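Local atomic coordinates of putative esterase/lipase/thioesterase (Silicibacter sp., PDB entry 2PBL), a protein that probably hydrolyses ester or thioester bonds as an alpha/beta-hydrolase-fold enzyme, although its natural substrate remains unidentified. Residues Lys206-Val211 / Asp231-Ile236; Ile166-Asp171 / Ile224-Ala229; Gly139-Ala144 / Glu194-Met199; Gly213-Ala218 / Lys240-Val245; Gly129-Ala134 / Gly157-Asn162. All coordinates share one frame; numbering follows the deposited sequence.

In the fold
Followed from the N terminus, the contacts form an overlapping chain in which none encloses another. Interaction 5 opens at 129-134 and closes at 157-162, joining two neighbouring parallel strands; interaction 3 begins inside that loop, at helix 138-145, and crosses it to reach 194-199. Interaction 2 crosses interaction 3, running from the loop after strand 160-166 to helix 217-230. Interactions 1 and 4 start at 206-211 and 213-218, cross interaction 2 and each other, and close last. Interaction 1 fixes the edge strand 233-237, while interaction 4 joins the loops that follow strands 206-212 and 233-237. Ser167 of interaction 2 touches Glu215 and His242 of interaction 4, linking core and probable active site.

Interaction 1 (Lys206-Val211 / Asp231-Ile236); sequences KVTVWV and DADHVI
One face of the Trp210 indole is covered by Val235, whose CG1 stands 3.6 Å from the centroid of the six-membered ring of Trp210 and only 8° off its normal, a CH-pi contact. The His234 imidazole is met at its edge instead: Val209 O lies in the ring plane, 3.5 Å from His234 CD2, and Val211 CG1 approaches NE2. Both rings belong to a beta-alpha-beta crossover in which helix 217-230 joins strand 206-212 to strand 233-237, the outermost strand at this end of the alpha/beta hydrolase sheet. The pairing is parallel. Val207 O accepts from Asp233 N, Val209 N gives to Asp233 O, and Val209 O receives Val235 N at 2.8 Å with an N-H...O angle of 175°, nearly straight; Val211 N to Val235 O completes the ladder. Trp210 and Val235 point to one side of the sheet, where chi1 of -170° swings the indole opposite its own amide nitrogen and lays it alongside the valine. Helix 255-261 packs against the same tryptophan through Leu256 and Val259. A serine in place of Trp210 would probably strip Val235 CG1 of its aromatic floor and open a gap beneath that helix. On the other side, Ala232 CB comes within 3.8 Å of Val207 CG1, while His234 and Val209 meet Val227 of the crossover helix. At the start of the strands a water bridges the side chains, 2.7 Å from Thr208 OG1 and donating to Asp233 OD2 at 2.6 Å.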
# COMPACT_ATOMS: atom_id res chain seq x y z
N LYS A 206 1.16 5.73 14.63
CA LYS A 206 0.06 4.87 15.04
C LYS A 206 -0.18 3.96 13.83
O LYS A 206 -0.51 4.44 12.71
CB LYS A 206 -1.19 5.68 15.37
CG LYS A 206 -2.28 4.88 16.10
CD LYS A 206 -3.46 5.83 16.44
CE LYS A 206 -4.53 5.28 17.42
NZ LYS A 206 -5.60 6.39 17.68
N VAL A 207 -0.03 2.67 14.06
CA VAL A 207 -0.19 1.66 13.06
C VAL A 207 -1.51 0.91 13.33
O VAL A 207 -1.73 0.44 14.42
CB VAL A 207 0.97 0.61 13.10
CG1 VAL A 207 0.73 -0.47 11.97
CG2 VAL A 207 2.31 1.26 12.92
N THR A 208 -2.32 0.78 12.29
CA THR A 208 -3.61 0.08 12.39
C THR A 208 -3.65 -0.91 11.22
O THR A 208 -3.62 -0.49 10.07
CB THR A 208 -4.81 1.04 12.33
OG1 THR A 208 -4.72 2.04 13.38
CG2 THR A 208 -6.13 0.26 12.52
N VAL A 209 -3.69 -2.19 11.53
CA VAL A 209 -3.77 -3.24 10.52
C VAL A 209 -5.25 -3.45 10.22
O VAL A 209 -6.07 -3.73 11.09
CB VAL A 209 -3.08 -4.52 10.95
CG1 VAL A 209 -3.08 -5.54 9.79
CG2 VAL A 209 -1.67 -4.21 11.40
N TRP A 210 -5.58 -3.26 8.96
CA TRP A 210 -6.96 -3.29 8.50
C TRP A 210 -7.09 -4.47 7.56
O TRP A 210 -6.42 -4.55 6.56
CB TRP A 210 -7.25 -1.95 7.80
CG TRP A 210 -8.65 -1.72 7.48
CD1 TRP A 210 -9.38 -2.36 6.51
CD2 TRP A 210 -9.53 -0.83 8.15
NE1 TRP A 210 -10.66 -1.89 6.53
CE2 TRP A 210 -10.79 -0.96 7.54
CE3 TRP A 210 -9.39 0.07 9.22
CZ2 TRP A 210 -11.91 -0.20 7.93
CZ3 TRP A 210 -10.49 0.81 9.62
CH2 TRP A 210 -11.73 0.69 8.96
N VAL A 211 -7.99 -5.38 7.86
CA VAL A 211 -8.14 -6.56 7.01
C VAL A 211 -9.60 -6.94 6.85
O VAL A 211 -10.39 -6.73 7.74
CB VAL A 211 -7.31 -7.72 7.59
CG1 VAL A 211 -7.85 -8.20 8.94
CG2 VAL A 211 -7.23 -8.88 6.61
N ASP A 231 2.39 -4.74 18.38
CA ASP A 231 1.32 -4.25 19.23
C ASP A 231 0.49 -3.14 18.51
O ASP A 231 0.21 -2.05 19.08
CB ASP A 231 1.94 -3.77 20.54
CG ASP A 231 0.92 -3.58 21.65
OD1 ASP A 231 -0.25 -4.04 21.51
OD2 ASP A 231 1.30 -2.97 22.68
N ALA A 232 0.11 -3.40 17.25
CA ALA A 232 -0.60 -2.40 16.46
C ALA A 232 -2.09 -2.50 16.74
O ALA A 232 -2.53 -3.49 17.31
CB ALA A 232 -0.35 -2.63 14.96
N ASP A 233 -2.86 -1.46 16.38
CA ASP A 233 -4.34 -1.57 16.41
C ASP A 233 -4.70 -2.59 15.30
O ASP A 233 -3.88 -2.90 14.41
CB ASP A 233 -5.07 -0.25 16.17
CG ASP A 233 -4.97 0.74 17.38
OD1 ASP A 233 -4.22 0.43 18.33
OD2 ASP A 233 -5.63 1.81 17.36
N HIS A 234 -5.92 -3.13 15.38
CA HIS A 234 -6.39 -4.14 14.46
C HIS A 234 -7.86 -3.97 14.19
O HIS A 234 -8.63 -4.01 15.12
CB HIS A 234 -6.16 -5.51 15.11
CG HIS A 234 -6.42 -6.68 14.20
ND1 HIS A 234 -6.49 -7.97 14.68
CD2 HIS A 234 -6.54 -6.77 12.84
CE1 HIS A 234 -6.66 -8.81 13.67
NE2 HIS A 234 -6.69 -8.11 12.55
N VAL A 235 -8.21 -3.80 12.91
CA VAL A 235 -9.59 -3.70 12.46
C VAL A 235 -9.94 -4.81 11.46
O VAL A 235 -9.25 -5.00 10.43
CB VAL A 235 -9.87 -2.37 11.81
CG1 VAL A 235 -11.32 -2.35 11.27
CG2 VAL A 235 -9.69 -1.22 12.83
N ILE A 236 -11.04 -5.53 11.74
CA ILE A 236 -11.57 -6.52 10.79
C ILE A 236 -12.83 -5.91 10.14
O ILE A 236 -13.86 -5.72 10.80
CB ILE A 236 -11.84 -7.84 11.46
CG1 ILE A 236 -10.53 -8.38 12.00
CG2 ILE A 236 -12.43 -8.88 10.48
CD1 ILE A 236 -10.69 -9.62 12.70
O HOH W 1 -6.56 2.83 15.21

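Interaction 2 (Ile166-Asp171 / Ile224-Ala229); sequences ISPLSD and IWLVEA
Beyond strand 160-166 of the alpha/beta hydrolase sheet, the loop 166-171 packs against helix 217-230, and Ser170 and Leu226 form the middle of the contact: Ser170 CB lies 3.7 Å from Leu226 CB, with their CA atoms 5.8 Å apart. The two segments bury 207 Å² in all and hold together by van der Waals contact. Ser170 OG, turned by a chi1 of 64° to a place between its backbone nitrogen and carbonyl carbon, sits 3.8 Å from Trp225 CB and close to the indole plane, at its edge. That hydroxyl is hydrogen-bonded to Gln222 O, one turn earlier on the same helix, which accounts for a buried polar group amid carbon. Next along the loop, Asp171 CB approaches Trp225 CE3 obliquely at 4.0 Å. The aspartate's polar groups are engaged elsewhere, OD1 with Arg173 N and the backbone N with Gln222 OE1, and Gln222 thus grips two successive loop residues. At the inner end Leu226, with CG opposite its backbone N at chi1 -171°, reaches inward to bring CD2 within 4.2 Å of Pro168 CG. Val209 of strand 206-212 touches both Pro168 and Leu226, closing this small apolar cluster against the sheet. The loop after strand 160-166 is thus packed against helix 217-230, one of the helices flanking the central sheet of the alpha/beta hydrolase fold.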
# COMPACT_ATOMS: atom_id res chain seq x y z
N ILE A 166 -3.38 -2.27 4.67
CA ILE A 166 -4.64 -2.87 4.44
C ILE A 166 -4.35 -4.25 3.85
O ILE A 166 -3.76 -4.37 2.77
CB ILE A 166 -5.45 -2.02 3.44
CG1 ILE A 166 -5.60 -0.57 3.95
CG2 ILE A 166 -6.77 -2.69 3.21
CD1 ILE A 166 -6.11 0.46 2.80
N SER A 167 -4.73 -5.30 4.58
CA SER A 167 -4.51 -6.67 4.14
C SER A 167 -3.04 -6.87 3.76
O SER A 167 -2.71 -7.36 2.68
CB SER A 167 -5.42 -6.95 2.96
OG SER A 167 -6.75 -6.49 3.24
N PRO A 168 -2.12 -6.55 4.71
CA PRO A 168 -0.71 -6.65 4.39
C PRO A 168 -0.09 -8.07 4.37
O PRO A 168 -0.60 -9.04 4.97
CB PRO A 168 -0.06 -5.92 5.57
CG PRO A 168 -1.01 -6.24 6.73
CD PRO A 168 -2.36 -6.05 6.08
N LEU A 169 1.00 -8.17 3.63
CA LEU A 169 1.90 -9.31 3.77
C LEU A 169 2.95 -8.88 4.80
O LEU A 169 3.80 -8.00 4.49
CB LEU A 169 2.54 -9.65 2.43
CG LEU A 169 1.35 -10.14 1.57
CD1 LEU A 169 1.40 -9.78 0.14
CD2 LEU A 169 1.22 -11.65 1.79
N SER A 170 2.97 -9.53 5.97
CA SER A 170 3.87 -9.16 7.06
C SER A 170 5.03 -10.10 7.31
O SER A 170 6.05 -9.72 7.93
CB SER A 170 3.08 -8.99 8.35
OG SER A 170 2.50 -10.21 8.75
N ASP A 171 4.87 -11.33 6.81
CA ASP A 171 5.85 -12.36 6.94
C ASP A 171 5.93 -12.92 5.55
O ASP A 171 4.94 -13.46 5.00
CB ASP A 171 5.35 -13.38 7.96
CG ASP A 171 6.40 -14.45 8.28
OD1 ASP A 171 7.40 -14.57 7.56
OD2 ASP A 171 6.18 -15.17 9.25
N ILE A 224 -2.85 -10.48 11.77
CA ILE A 224 -2.65 -10.68 13.20
C ILE A 224 -1.17 -10.87 13.53
O ILE A 224 -0.73 -10.47 14.62
CB ILE A 224 -3.55 -11.83 13.74
CG1 ILE A 224 -3.53 -11.90 15.28
CG2 ILE A 224 -3.12 -13.17 13.22
CD1 ILE A 224 -4.20 -10.79 15.97
N TRP A 225 -0.40 -11.47 12.63
CA TRP A 225 1.04 -11.54 12.86
C TRP A 225 1.66 -10.16 13.03
O TRP A 225 2.49 -9.97 13.96
CB TRP A 225 1.80 -12.32 11.82
CG TRP A 225 1.50 -13.79 11.87
CD1 TRP A 225 1.18 -14.54 12.97
CD2 TRP A 225 1.51 -14.68 10.76
NE1 TRP A 225 0.97 -15.85 12.60
CE2 TRP A 225 1.16 -15.96 11.25
CE3 TRP A 225 1.77 -14.53 9.41
CZ2 TRP A 225 1.08 -17.08 10.41
CZ3 TRP A 225 1.70 -15.65 8.57
CH2 TRP A 225 1.34 -16.91 9.08
N LEU A 226 1.23 -9.20 12.19
CA LEU A 226 1.75 -7.82 12.25
C LEU A 226 1.27 -7.14 13.55
O LEU A 226 2.04 -6.48 14.28
CB LEU A 226 1.35 -7.00 11.00
CG LEU A 226 2.05 -5.63 10.92
CD1 LEU A 226 3.56 -5.73 11.07
CD2 LEU A 226 1.71 -4.83 9.66
N VAL A 227 -0.01 -7.33 13.83
CA VAL A 227 -0.62 -6.81 15.04
C VAL A 227 0.14 -7.30 16.28
O VAL A 227 0.51 -6.50 17.17
CB VAL A 227 -2.14 -7.15 15.11
CG1 VAL A 227 -2.68 -6.79 16.46
CG2 VAL A 227 -2.89 -6.46 14.01
N GLU A 228 0.42 -8.62 16.33
CA GLU A 228 1.17 -9.19 17.44
C GLU A 228 2.60 -8.66 17.59
O GLU A 228 3.02 -8.31 18.69
CB GLU A 228 1.27 -10.70 17.30
CG GLU A 228 -0.00 -11.42 17.66
CD GLU A 228 0.07 -12.93 17.44
OE1 GLU A 228 0.99 -13.44 16.74
OE2 GLU A 228 -0.85 -13.58 17.97
N ALA A 229 3.34 -8.66 16.48
CA ALA A 229 4.74 -8.23 16.49
C ALA A 229 4.93 -6.78 16.94
O ALA A 229 5.83 -6.46 17.68
CB ALA A 229 5.33 -8.41 15.14

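Interaction 3 (Gly139-Ala144 / Glu194-Met199); sequences GGHLVA and ESPVEM
His141 reaches across to the backbone of Glu194, its NE2 donating to Glu194 O at 2.8 Å with an angle of 148° at the hydrogen. The acceptor lies only 7° out of the imidazole plane, and the donor in turn sits in the carbonyl plane, so the bond fixes the rotation of a buried ring. Pro196 crosses the histidine at about a right angle, with Pro196 CD 3.7 Å from His141 CD2. One turn further along the helix, Ala144 CB meets Pro196 CG at 4.0 Å, and the selenomethionine at Met199 bends at chi3 to carry CE to 3.3 Å from Ala144 O. Helix 138-145 starts within what is probably the nucleophile elbow of the alpha/beta hydrolase fold, the GxSxG sequence centred on Ser137 whose last glycine is Gly139. The contact therefore packs the helix behind the likely nucleophile against the loop following helix 188-193, where Glu194 is the first residue to leave helical geometry and 196-198 makes a 3-10 turn. In the next shell Glu194 OE1 stands 4.0 Å from His141 CE1, but is committed to a salt bridge with Arg145 NE and a hydrogen bond with Thr113 OG1, which would be expected to mute its pull on the imidazole. Trp74 meets the histidine ring edge-to-face. On the loop side, Trp230 NE1 bonds to Pro196 O, while its side chain also touches Ala144 and Met199.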
# COMPACT_ATOMS: atom_id res chain seq x y z
N GLY A 139 1.34 -3.68 -1.19
CA GLY A 139 1.45 -2.25 -0.81
C GLY A 139 1.38 -2.05 0.67
O GLY A 139 1.93 -1.08 1.22
N GLY A 140 0.68 -2.96 1.35
CA GLY A 140 0.56 -2.90 2.81
C GLY A 140 1.92 -3.29 3.35
O GLY A 140 2.39 -2.72 4.34
N HIS A 141 2.53 -4.27 2.71
CA HIS A 141 3.90 -4.65 3.04
C HIS A 141 4.83 -3.45 2.87
O HIS A 141 5.62 -3.09 3.77
CB HIS A 141 4.35 -5.80 2.16
CG HIS A 141 5.84 -5.95 2.12
ND1 HIS A 141 6.61 -5.27 1.22
CD2 HIS A 141 6.69 -6.66 2.90
CE1 HIS A 141 7.88 -5.54 1.45
NE2 HIS A 141 7.96 -6.39 2.47
N LEU A 142 4.71 -2.79 1.74
CA LEU A 142 5.63 -1.69 1.43
C LEU A 142 5.46 -0.48 2.37
O LEU A 142 6.44 0.15 2.78
CB LEU A 142 5.43 -1.29 -0.03
CG LEU A 142 5.85 -2.34 -1.08
CD1 LEU A 142 5.24 -2.02 -2.45
CD2 LEU A 142 7.42 -2.46 -1.11
N VAL A 143 4.23 -0.14 2.75
CA VAL A 143 4.08 0.97 3.69
C VAL A 143 4.58 0.59 5.08
O VAL A 143 5.13 1.44 5.77
CB VAL A 143 2.66 1.63 3.73
CG1 VAL A 143 2.35 2.32 2.41
CG2 VAL A 143 1.57 0.64 4.16
N ALA A 144 4.48 -0.68 5.48
CA ALA A 144 5.00 -1.15 6.76
C ALA A 144 6.56 -1.00 6.83
O ALA A 144 7.08 -0.54 7.83
CB ALA A 144 4.60 -2.55 6.99
N GLU A 194 13.10 -8.83 4.52
CA GLU A 194 12.00 -7.98 4.02
C GLU A 194 10.65 -8.15 4.74
O GLU A 194 9.66 -7.57 4.30
CB GLU A 194 11.82 -8.13 2.52
CG GLU A 194 12.90 -7.38 1.73
CD GLU A 194 12.91 -5.94 2.03
OE1 GLU A 194 11.81 -5.38 2.12
OE2 GLU A 194 14.01 -5.33 2.25
N SER A 195 10.62 -8.89 5.85
CA SER A 195 9.41 -9.13 6.58
C SER A 195 9.22 -8.10 7.69
O SER A 195 10.03 -8.00 8.59
CB SER A 195 9.41 -10.53 7.22
OG SER A 195 9.50 -11.54 6.23
N PRO A 196 8.14 -7.32 7.63
CA PRO A 196 7.77 -6.37 8.66
C PRO A 196 7.71 -6.95 10.08
O PRO A 196 8.06 -6.26 11.03
CB PRO A 196 6.39 -5.91 8.16
CG PRO A 196 6.51 -6.00 6.74
CD PRO A 196 7.24 -7.19 6.47
N VAL A 197 7.32 -8.22 10.24
CA VAL A 197 7.30 -8.80 11.58
C VAL A 197 8.69 -8.83 12.21
O VAL A 197 8.80 -8.83 13.43
CB VAL A 197 6.69 -10.23 11.66
CG1 VAL A 197 5.29 -10.22 11.25
CG2 VAL A 197 7.52 -11.23 10.85
N GLU A 198 9.74 -8.79 11.39
CA GLU A 198 11.14 -8.80 11.87
C GLU A 198 11.72 -7.46 12.28
O GLU A 198 12.83 -7.39 12.82
CB GLU A 198 12.03 -9.37 10.77
CG GLU A 198 11.67 -10.77 10.47
CD GLU A 198 11.87 -11.70 11.66
OE1 GLU A 198 12.99 -11.70 12.22
OE2 GLU A 198 10.90 -12.41 12.01
N MSE A 199 10.99 -6.39 12.01
CA MSE A 199 11.49 -5.05 12.26
C MSE A 199 11.36 -4.72 13.68
O MSE A 199 10.28 -4.74 14.24
CB MSE A 199 10.72 -4.05 11.41
CG MSE A 199 11.12 -4.08 10.04
SE MSE A 199 9.70 -3.10 8.95
CE MSE A 199 9.55 -1.38 9.89

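Interaction 4 (Gly213-Ala218 / Lys240-Val245); sequences GAERPA and KHHFNV
Glu215 and His242 make the tight part of this contact, His242 ND1 donating to Glu215 OE1 at 2.8 Å with 158° at the hydrogen. The carboxylate oxygen lies close to the imidazole plane, yet the ring nitrogen comes in from above the carboxylate, 48° out of its plane, and the two flat groups are turned 67° apart. The extended glutamate chain also runs along the backbone, with Glu215 CG 3.6 Å from His242 N. Its other oxygen, OE2, is held by Ser167 OG and Gly212 N and lies 4.1 Å from Val245 CG1. With Ser137 OG bonded to His242 NE2, the geometry is consistent with a Ser-His-Glu triad of an alpha/beta hydrolase. With an alanine in place of Glu215, His242 ND1 would probably lose its acceptor, and Ser167 OG and Gly212 N their shared carboxylate oxygen. Towards solvent the contact thins to a backbone link: Ala214 N gives a bent hydrogen bond to Lys240 O at 2.9 Å, the donor tilted from the carbonyl plane. Exposed Ala214 also sets its CB 3.3 Å from Lys240 O, while the lysine side chain starts off away from the partner segment.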
# COMPACT_ATOMS: atom_id res chain seq x y z
N GLY A 213 -12.91 -9.14 6.82
CA GLY A 213 -13.44 -10.28 7.55
C GLY A 213 -13.65 -11.56 6.75
O GLY A 213 -13.51 -12.67 7.28
N ALA A 214 -13.98 -11.40 5.49
CA ALA A 214 -14.22 -12.52 4.58
C ALA A 214 -12.98 -12.87 3.78
O ALA A 214 -13.12 -13.52 2.76
CB ALA A 214 -15.39 -12.16 3.62
N GLU A 215 -11.79 -12.44 4.20
CA GLU A 215 -10.59 -12.70 3.42
C GLU A 215 -10.08 -14.08 3.63
O GLU A 215 -10.52 -14.78 4.54
CB GLU A 215 -9.49 -11.69 3.71
CG GLU A 215 -9.75 -10.35 3.02
CD GLU A 215 -8.49 -9.47 2.92
OE1 GLU A 215 -7.46 -10.00 2.45
OE2 GLU A 215 -8.57 -8.28 3.32
N ARG A 216 -9.14 -14.47 2.76
CA ARG A 216 -8.46 -15.76 2.85
C ARG A 216 -7.86 -15.90 4.24
O ARG A 216 -7.35 -14.92 4.81
CB ARG A 216 -7.33 -15.87 1.81
CG ARG A 216 -7.71 -15.66 0.36
CD ARG A 216 -8.61 -16.77 -0.12
NE ARG A 216 -7.87 -18.02 -0.17
CZ ARG A 216 -8.38 -19.20 0.15
NH1 ARG A 216 -7.64 -20.27 0.07
NH2 ARG A 216 -9.63 -19.31 0.58
N PRO A 217 -7.97 -17.10 4.83
CA PRO A 217 -7.32 -17.34 6.11
C PRO A 217 -5.85 -16.84 6.19
O PRO A 217 -5.46 -16.29 7.23
CB PRO A 217 -7.36 -18.86 6.21
CG PRO A 217 -8.62 -19.20 5.56
CD PRO A 217 -8.73 -18.30 4.39
N ALA A 218 -5.09 -17.04 5.12
CA ALA A 218 -3.68 -16.59 5.03
C ALA A 218 -3.57 -15.07 5.30
O ALA A 218 -2.66 -14.62 5.99
CB ALA A 218 -3.16 -16.89 3.67
N LYS A 240 -15.77 -7.97 4.31
CA LYS A 240 -14.95 -7.52 3.18
C LYS A 240 -13.98 -8.59 2.69
O LYS A 240 -13.49 -9.41 3.50
CB LYS A 240 -14.18 -6.25 3.54
CG LYS A 240 -15.04 -5.04 3.83
CD LYS A 240 -15.90 -4.57 2.67
CE LYS A 240 -16.76 -3.39 3.07
NZ LYS A 240 -17.71 -3.06 1.98
N HIS A 241 -13.75 -8.59 1.36
CA HIS A 241 -12.80 -9.52 0.76
C HIS A 241 -11.59 -8.69 0.30
O HIS A 241 -11.55 -7.50 0.52
CB HIS A 241 -13.39 -10.40 -0.36
CG HIS A 241 -14.09 -9.65 -1.43
ND1 HIS A 241 -13.43 -8.82 -2.31
CD2 HIS A 241 -15.38 -9.64 -1.80
CE1 HIS A 241 -14.30 -8.28 -3.13
NE2 HIS A 241 -15.50 -8.77 -2.85
N HIS A 242 -10.61 -9.34 -0.30
CA HIS A 242 -9.34 -8.67 -0.66
C HIS A 242 -9.47 -7.54 -1.64
O HIS A 242 -8.63 -6.65 -1.68
CB HIS A 242 -8.33 -9.73 -1.17
CG HIS A 242 -6.90 -9.32 -1.09
ND1 HIS A 242 -6.25 -9.11 0.11
CD2 HIS A 242 -5.97 -9.13 -2.06
CE1 HIS A 242 -5.00 -8.77 -0.12
NE2 HIS A 242 -4.79 -8.80 -1.43
N PHE A 243 -10.51 -7.58 -2.48
CA PHE A 243 -10.67 -6.60 -3.51
C PHE A 243 -11.58 -5.45 -3.19
O PHE A 243 -11.38 -4.40 -3.74
CB PHE A 243 -11.08 -7.24 -4.83
CG PHE A 243 -10.08 -8.19 -5.40
CD1 PHE A 243 -8.77 -8.23 -4.98
CD2 PHE A 243 -10.44 -8.97 -6.49
CE1 PHE A 243 -7.89 -9.12 -5.54
CE2 PHE A 243 -9.55 -9.84 -7.07
CZ PHE A 243 -8.28 -9.92 -6.60
N ASN A 244 -12.59 -5.62 -2.32
CA ASN A 244 -13.44 -4.47 -1.97
C ASN A 244 -13.11 -3.81 -0.61
O ASN A 244 -13.74 -2.79 -0.24
CB ASN A 244 -14.95 -4.77 -2.07
CG ASN A 244 -15.41 -5.77 -1.10
OD1 ASN A 244 -14.63 -6.37 -0.34
ND2 ASN A 244 -16.74 -5.99 -1.11
N VAL A 245 -12.15 -4.39 0.11
CA VAL A 245 -11.66 -3.86 1.41
C VAL A 245 -11.15 -2.42 1.26
O VAL A 245 -11.34 -1.61 2.16
CB VAL A 245 -10.56 -4.77 2.05
CG1 VAL A 245 -9.27 -4.79 1.26
CG2 VAL A 245 -10.28 -4.35 3.48

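Interaction 5 (Gly129-Ala134 / Gly157-Asn162)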
# COMPACT_ATOMS: atom_id res chain seq x y z
N GLY A 129 3.67 19.09 5.83
CA GLY A 129 2.74 18.68 6.85
C GLY A 129 2.95 17.24 7.28
O GLY A 129 3.88 16.60 6.82
N PRO A 130 2.04 16.71 8.13
CA PRO A 130 2.16 15.35 8.50
C PRO A 130 1.97 14.41 7.29
O PRO A 130 1.32 14.75 6.30
CB PRO A 130 1.05 15.16 9.51
CG PRO A 130 0.02 16.14 9.11
CD PRO A 130 0.86 17.33 8.78
N ILE A 131 2.51 13.22 7.43
CA ILE A 131 2.42 12.21 6.41
C ILE A 131 1.67 11.00 6.97
O ILE A 131 1.95 10.57 8.09
CB ILE A 131 3.83 11.75 5.99
CG1 ILE A 131 4.60 12.94 5.42
CG2 ILE A 131 3.69 10.55 5.02
CD1 ILE A 131 6.04 12.67 5.05
N VAL A 132 0.72 10.50 6.19
CA VAL A 132 -0.01 9.26 6.51
C VAL A 132 0.18 8.31 5.32
O VAL A 132 0.18 8.72 4.16
CB VAL A 132 -1.49 9.47 6.92
CG1 VAL A 132 -1.58 10.24 8.28
CG2 VAL A 132 -2.34 10.15 5.79
N LEU A 133 0.34 7.03 5.65
CA LEU A 133 0.60 6.00 4.69
C LEU A 133 -0.45 4.93 4.75
O LEU A 133 -0.82 4.50 5.84
CB LEU A 133 1.94 5.31 5.03
CG LEU A 133 3.24 6.15 5.00
CD1 LEU A 133 4.47 5.28 5.22
CD2 LEU A 133 3.34 6.97 3.71
N ALA A 134 -0.94 4.50 3.59
CA ALA A 134 -1.76 3.29 3.53
C ALA A 134 -1.34 2.53 2.29
O ALA A 134 -0.83 3.10 1.33
CB ALA A 134 -3.24 3.57 3.52
N GLY A 157 10.56 10.15 7.97
CA GLY A 157 10.01 9.33 9.00
C GLY A 157 9.48 10.14 10.17
O GLY A 157 8.37 9.83 10.67
N ALA A 158 10.19 11.18 10.59
CA ALA A 158 9.76 11.95 11.77
C ALA A 158 8.36 12.50 11.62
O ALA A 158 7.66 12.70 12.62
CB ALA A 158 10.70 13.08 12.06
N ARG A 159 7.97 12.70 10.35
CA ARG A 159 6.66 13.28 9.99
C ARG A 159 5.56 12.26 9.84
O ARG A 159 4.37 12.65 9.74
CB ARG A 159 6.78 14.02 8.69
CG ARG A 159 7.64 15.30 8.72
CD ARG A 159 7.99 15.74 7.34
NE ARG A 159 6.80 16.12 6.57
CZ ARG A 159 6.82 16.45 5.29
NH1 ARG A 159 7.96 16.49 4.63
NH2 ARG A 159 5.71 16.78 4.66
N ILE A 160 5.91 10.96 9.84
CA ILE A 160 4.84 9.98 9.62
C ILE A 160 3.98 9.91 10.89
O ILE A 160 4.47 9.61 11.99
CB ILE A 160 5.36 8.60 9.28
CG1 ILE A 160 6.09 8.62 7.93
CG2 ILE A 160 4.21 7.55 9.21
CD1 ILE A 160 6.83 7.32 7.67
N ARG A 161 2.68 10.14 10.70
CA ARG A 161 1.72 10.17 11.80
C ARG A 161 0.98 8.86 11.98
O ARG A 161 0.85 8.37 13.09
CB ARG A 161 0.73 11.34 11.58
CG ARG A 161 -0.40 11.41 12.56
CD ARG A 161 -1.14 12.71 12.54
NE ARG A 161 -2.33 12.67 13.39
CZ ARG A 161 -2.31 12.86 14.71
NH1 ARG A 161 -1.16 13.02 15.35
NH2 ARG A 161 -3.43 12.80 15.41
N ASN A 162 0.51 8.30 10.88
CA ASN A 162 -0.29 7.06 10.88
C ASN A 162 0.19 6.17 9.74
O ASN A 162 0.55 6.64 8.63
CB ASN A 162 -1.80 7.30 10.57
CG ASN A 162 -2.51 8.29 11.50
OD1 ASN A 162 -2.30 8.27 12.68
ND2 ASN A 162 -3.46 9.18 10.93
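Strands 131-134 and 160-162 run parallel but strongly twisted, at 54° to each other, with Ile131 N bonding to Arg159 O, Arg161 N to Ile131 O at 2.7 Å and Leu133 N to Asn162 O at 3.0 Å. They are neighbours in the central sheet of the alpha/beta hydrolase fold, here at the N-terminal ends of the two strands, where a type I turn from Gly157 to Ile160 leads into the second strand. Arg159, bent at chi3 (64°), folds its guanidinium back onto the loop before the first strand. Two nitrogens grip one oxygen side-on: NH2 meets Gly129 O on a lone pair at 2.8 Å, while NE reaches that same Gly129 O at 3.0 Å, tilted 27° from the carbonyl plane. Ile131 CD1 sits over the centre of the guanidinium face; NH1 also bonds Ala124 O, and NH2 has a second partner in Ile127 O, which help to set the orientation of the guanidinium. Val132 and Asn162 lie side by side, CG1 of the valine 3.4 Å from ND2 of the asparagine; that amide nitrogen is claimed by Ile260 O and Ala262 O near the C terminus. On the other side of the sheet, Leu133 crosses Ile160 at about a right angle, their CD1 atoms 4.0 Å apart.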